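Side-chain contacts in NAD-dependent aldehyde dehydrogenase (Sinorhizobium meliloti, PDB 3U4J), which probably oxidises aldehydes with NAD or NADP as electron acceptor, as expected of a tetrameric member of the aldehyde dehydrogenase family: residues G315-L320 against G366-L371; L310-Q313 against A319-E322. All blocks are in the same frame, centred on the assembly; numbering follows the deposited sequence.

Contact 1: residues G315-L320 against G366-L371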
# COMPACT_ATOMS: atom_id res chain seq x y z
N GLY A 315 -6.18 -15.32 -40.81
CA GLY A 315 -5.30 -14.71 -41.81
C GLY A 315 -3.83 -15.04 -41.71
O GLY A 315 -3.11 -15.00 -42.70
N ILE A 316 -3.36 -15.37 -40.51
CA ILE A 316 -1.92 -15.61 -40.34
C ILE A 316 -1.61 -17.03 -39.95
O ILE A 316 -0.46 -17.34 -39.66
CB ILE A 316 -1.28 -14.66 -39.32
CG1 ILE A 316 -1.97 -14.83 -37.96
CG2 ILE A 316 -1.32 -13.22 -39.84
CD1 ILE A 316 -1.06 -14.63 -36.80
N ARG A 317 -2.63 -17.88 -39.95
CA ARG A 317 -2.47 -19.26 -39.58
C ARG A 317 -1.33 -19.90 -40.35
O ARG A 317 -0.46 -20.48 -39.74
CB ARG A 317 -3.78 -20.04 -39.79
CG ARG A 317 -3.74 -21.50 -39.29
CD ARG A 317 -3.43 -22.48 -40.41
NE ARG A 317 -3.48 -23.87 -39.96
CZ ARG A 317 -2.77 -24.87 -40.50
NH1 ARG A 317 -1.95 -24.65 -41.51
NH2 ARG A 317 -2.90 -26.10 -40.02
N ASP A 318 -1.33 -19.79 -41.69
CA ASP A 318 -0.34 -20.51 -42.50
C ASP A 318 1.05 -19.93 -42.31
O ASP A 318 2.02 -20.67 -42.20
CB ASP A 318 -0.74 -20.52 -43.98
CG ASP A 318 -1.97 -21.37 -44.26
OD1 ASP A 318 -2.18 -22.38 -43.57
OD2 ASP A 318 -2.74 -21.02 -45.18
N ALA A 319 1.16 -18.60 -42.25
CA ALA A 319 2.47 -18.00 -42.09
C ALA A 319 3.09 -18.37 -40.73
O ALA A 319 4.31 -18.56 -40.63
CB ALA A 319 2.41 -16.48 -42.28
N LEU A 320 2.25 -18.48 -39.71
CA LEU A 320 2.73 -18.75 -38.35
C LEU A 320 3.14 -20.22 -38.26
O LEU A 320 4.22 -20.52 -37.77
CB LEU A 320 1.68 -18.42 -37.29
CG LEU A 320 2.14 -18.56 -35.83
CD1 LEU A 320 3.01 -17.35 -35.42
CD2 LEU A 320 0.93 -18.63 -34.93
N GLY A 366 -9.80 -37.05 -34.88
CA GLY A 366 -9.76 -36.46 -36.23
C GLY A 366 -8.88 -35.22 -36.37
O GLY A 366 -8.96 -34.52 -37.36
N ALA A 367 -8.06 -34.94 -35.36
CA ALA A 367 -7.15 -33.81 -35.42
C ALA A 367 -6.01 -34.14 -36.38
O ALA A 367 -5.64 -35.29 -36.53
CB ALA A 367 -6.62 -33.48 -34.04
N GLU A 368 -5.44 -33.13 -37.01
CA GLU A 368 -4.42 -33.41 -38.02
C GLU A 368 -3.02 -33.35 -37.40
O GLU A 368 -2.59 -32.28 -36.94
CB GLU A 368 -4.58 -32.42 -39.17
CG GLU A 368 -3.62 -32.60 -40.34
CD GLU A 368 -3.58 -31.35 -41.22
OE1 GLU A 368 -2.94 -31.38 -42.29
OE2 GLU A 368 -4.17 -30.33 -40.83
N LEU A 369 -2.33 -34.49 -37.39
CA LEU A 369 -0.99 -34.58 -36.82
C LEU A 369 -0.02 -33.99 -37.82
O LEU A 369 0.15 -34.53 -38.91
CB LEU A 369 -0.59 -36.04 -36.60
CG LEU A 369 0.24 -36.50 -35.38
CD1 LEU A 369 1.09 -37.77 -35.65
CD2 LEU A 369 1.07 -35.40 -34.71
N LEU A 370 0.64 -32.90 -37.44
CA LEU A 370 1.58 -32.24 -38.36
C LEU A 370 3.03 -32.63 -38.11
O LEU A 370 3.88 -32.51 -39.01
CB LEU A 370 1.42 -30.72 -38.29
CG LEU A 370 0.08 -30.12 -38.70
CD1 LEU A 370 0.15 -28.58 -38.64
CD2 LEU A 370 -0.32 -30.58 -40.11
N LEU A 371 3.32 -33.13 -36.91
CA LEU A 371 4.70 -33.28 -36.46
C LEU A 371 4.70 -34.16 -35.22
O LEU A 371 3.81 -34.05 -34.39
CB LEU A 371 5.25 -31.89 -36.10
CG LEU A 371 6.72 -31.43 -36.06
CD1 LEU A 371 7.23 -31.00 -34.68
CD2 LEU A 371 7.70 -32.34 -36.80
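Arg317, in the first turn of helix 317-330, and Leu370, on strand 368-371, extend toward one another from opposite directions, and the end of the guanidinium, NH2, comes to 4.2 Å from the Leu370 methyl CD1. The arginine gets there with CG anti to its backbone N (chi1 -174°), a bend at chi2 (-97°) and an extended stretch beyond it. Glu368, two residues earlier on the same strand as Leu370, has a nearly straight chain whose OE2 stands 4.5 Å from Arg317 NH2. That is oblique to the guanidinium and too long for a salt bridge. The salt bridge is made instead with the next residue of the helix: Arg317 NH1 donates to Asp318 OD1 at 3.1 Å with an N-H...O angle of 147°, the oxygen lying somewhat out of the guanidinium plane. Ala390 touches Arg317, Glu368 and Leu370 alike, so strand 383-390, the neighbour of strand 368-371 in the sheet, lies beside the meeting point. With just 62 Å² buried and no hydrogen bond across it, this surface contact is consistent with at most a weak electrostatic attraction added to loose van der Waals contact between NH2 and the methyl, while the salt bridge to Asp318 probably helps to orient the guanidinium.

Contact 2: residues L310-Q313 against A319-E322; sequences LLVQ and ALME
Segment 310-313, the end of strand 307-313, and segment 319-322 of helix 317-330 approach most closely in backbone terms at Val312 and Leu320, whose CA atoms are 8.3 Å apart, a separation bridged by side chains without any hydrogen bond across it. Between the segments 147 Å² is buried, both sides summed and Met321 included, and the three touching residues are themselves buried. Leu320 makes the close contacts from the helix through one methyl, CD2. This carbon lies 3.7 Å from Val312 CG2 and 3.9 Å from Leu310 CD2, and Leu310 CD1 is almost as near, at 4.0 Å. One methyl therefore meets both branches of one leucine and one branch of a valine. The two approaches differ: Leu310 and Leu320 meet tip to tip, whereas Val312 and Leu320 pass alongside each other in opposite directions. Val312 can present CG2 because chi1 (57°) turns that branch anti to the backbone N and leaves CG1 between the N and the carbonyl carbon. Leu310 and Val312, alternate residues of the strand, both direct their CB atoms at the helix, while Leu311 between them packs on Pro276, Ile278 and Leu411. Strand 307-313 pairs in parallel with strands 275-279 and 407-413, and the chain turns from its end directly into helix 317-330, which covers one face of the sheet. The succession fits a strand-turn-helix unit of the alpha/beta architecture, as in the catalytic domain of aldehyde dehydrogenases. Helix 285-297, the connection of a beta-alpha-beta crossover from strand 275-279 to strand 307-313, lies on the same face, where its Leu285 and Ala288 touch Leu320 and its Ile292 touches Leu310. Val279 reaches both leucines from the neighbouring strand. The selenomethionine Met321 approaches more loosely: its CE stays 4.7 Å from Leu310 CD2, and the side chain rests on Thr410.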
# COMPACT_ATOMS: atom_id res chain seq x y z
N LEU A 310 -2.67 -23.23 -29.07
CA LEU A 310 -2.46 -22.07 -29.93
C LEU A 310 -3.81 -21.67 -30.54
O LEU A 310 -4.46 -22.48 -31.22
CB LEU A 310 -1.41 -22.40 -31.01
CG LEU A 310 -1.32 -21.48 -32.25
CD1 LEU A 310 -1.00 -20.04 -31.78
CD2 LEU A 310 -0.27 -21.95 -33.27
N LEU A 311 -4.24 -20.43 -30.28
CA LEU A 311 -5.45 -19.88 -30.91
C LEU A 311 -4.94 -18.81 -31.87
O LEU A 311 -4.41 -17.79 -31.44
CB LEU A 311 -6.41 -19.27 -29.88
CG LEU A 311 -6.89 -20.14 -28.71
CD1 LEU A 311 -7.84 -19.38 -27.80
CD2 LEU A 311 -7.56 -21.38 -29.16
N VAL A 312 -5.07 -19.08 -33.17
CA VAL A 312 -4.45 -18.23 -34.18
C VAL A 312 -5.50 -17.63 -35.11
O VAL A 312 -6.45 -18.32 -35.52
CB VAL A 312 -3.30 -18.97 -34.93
CG1 VAL A 312 -3.78 -20.29 -35.59
CG2 VAL A 312 -2.59 -18.04 -35.94
N GLN A 313 -5.37 -16.33 -35.38
CA GLN A 313 -6.29 -15.64 -36.27
C GLN A 313 -6.12 -16.19 -37.68
O GLN A 313 -4.99 -16.45 -38.14
CB GLN A 313 -6.11 -14.12 -36.21
CG GLN A 313 -7.36 -13.34 -36.66
CD GLN A 313 -7.40 -11.90 -36.16
OE1 GLN A 313 -8.49 -11.36 -35.88
NE2 GLN A 313 -6.23 -11.27 -36.03
N ALA A 319 1.16 -18.60 -42.25
CA ALA A 319 2.47 -18.00 -42.09
C ALA A 319 3.09 -18.37 -40.73
O ALA A 319 4.31 -18.56 -40.63
CB ALA A 319 2.41 -16.48 -42.28
N LEU A 320 2.25 -18.48 -39.71
CA LEU A 320 2.73 -18.75 -38.35
C LEU A 320 3.14 -20.22 -38.26
O LEU A 320 4.22 -20.52 -37.77
CB LEU A 320 1.68 -18.42 -37.29
CG LEU A 320 2.14 -18.56 -35.83
CD1 LEU A 320 3.01 -17.35 -35.42
CD2 LEU A 320 0.93 -18.63 -34.93
N MSE A 321 2.28 -21.11 -38.74
CA MSE A 321 2.56 -22.56 -38.77
C MSE A 321 3.87 -22.90 -39.49
O MSE A 321 4.66 -23.69 -38.98
CB MSE A 321 1.38 -23.32 -39.41
CG MSE A 321 1.42 -24.83 -39.24
SE MSE A 321 1.56 -25.37 -37.30
CE MSE A 321 -0.29 -25.05 -36.76
N GLU A 322 4.09 -22.31 -40.66
CA GLU A 322 5.33 -22.49 -41.43
C GLU A 322 6.58 -22.13 -40.59
O GLU A 322 7.60 -22.83 -40.62
CB GLU A 322 5.25 -21.62 -42.70
CG GLU A 322 6.19 -21.94 -43.83
CD GLU A 322 5.89 -21.06 -45.06
OE1 GLU A 322 4.75 -21.13 -45.60
OE2 GLU A 322 6.78 -20.28 -45.48

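Overall arrangement
Both contacts use helix 317-330 and the same mixed sheet, with centres 7 Å apart, but they lie at different depths. Contact 2 is core: buried aliphatic groups press the helix onto a strand inside the sheet. Contact 1 is at the surface, where the start of that helix meets an outlying strand through a charged chain, less than half as much area is buried, and polar groups take part. The two are in direct touch, Leu370 CD1 of contact 1 lying 3.8 Å from SE of the selenomethionine Met321, and Arg317 CA equally near Val312 CG2. The sequence separations differ too: 6 residues in contact 2 against 46 in contact 1.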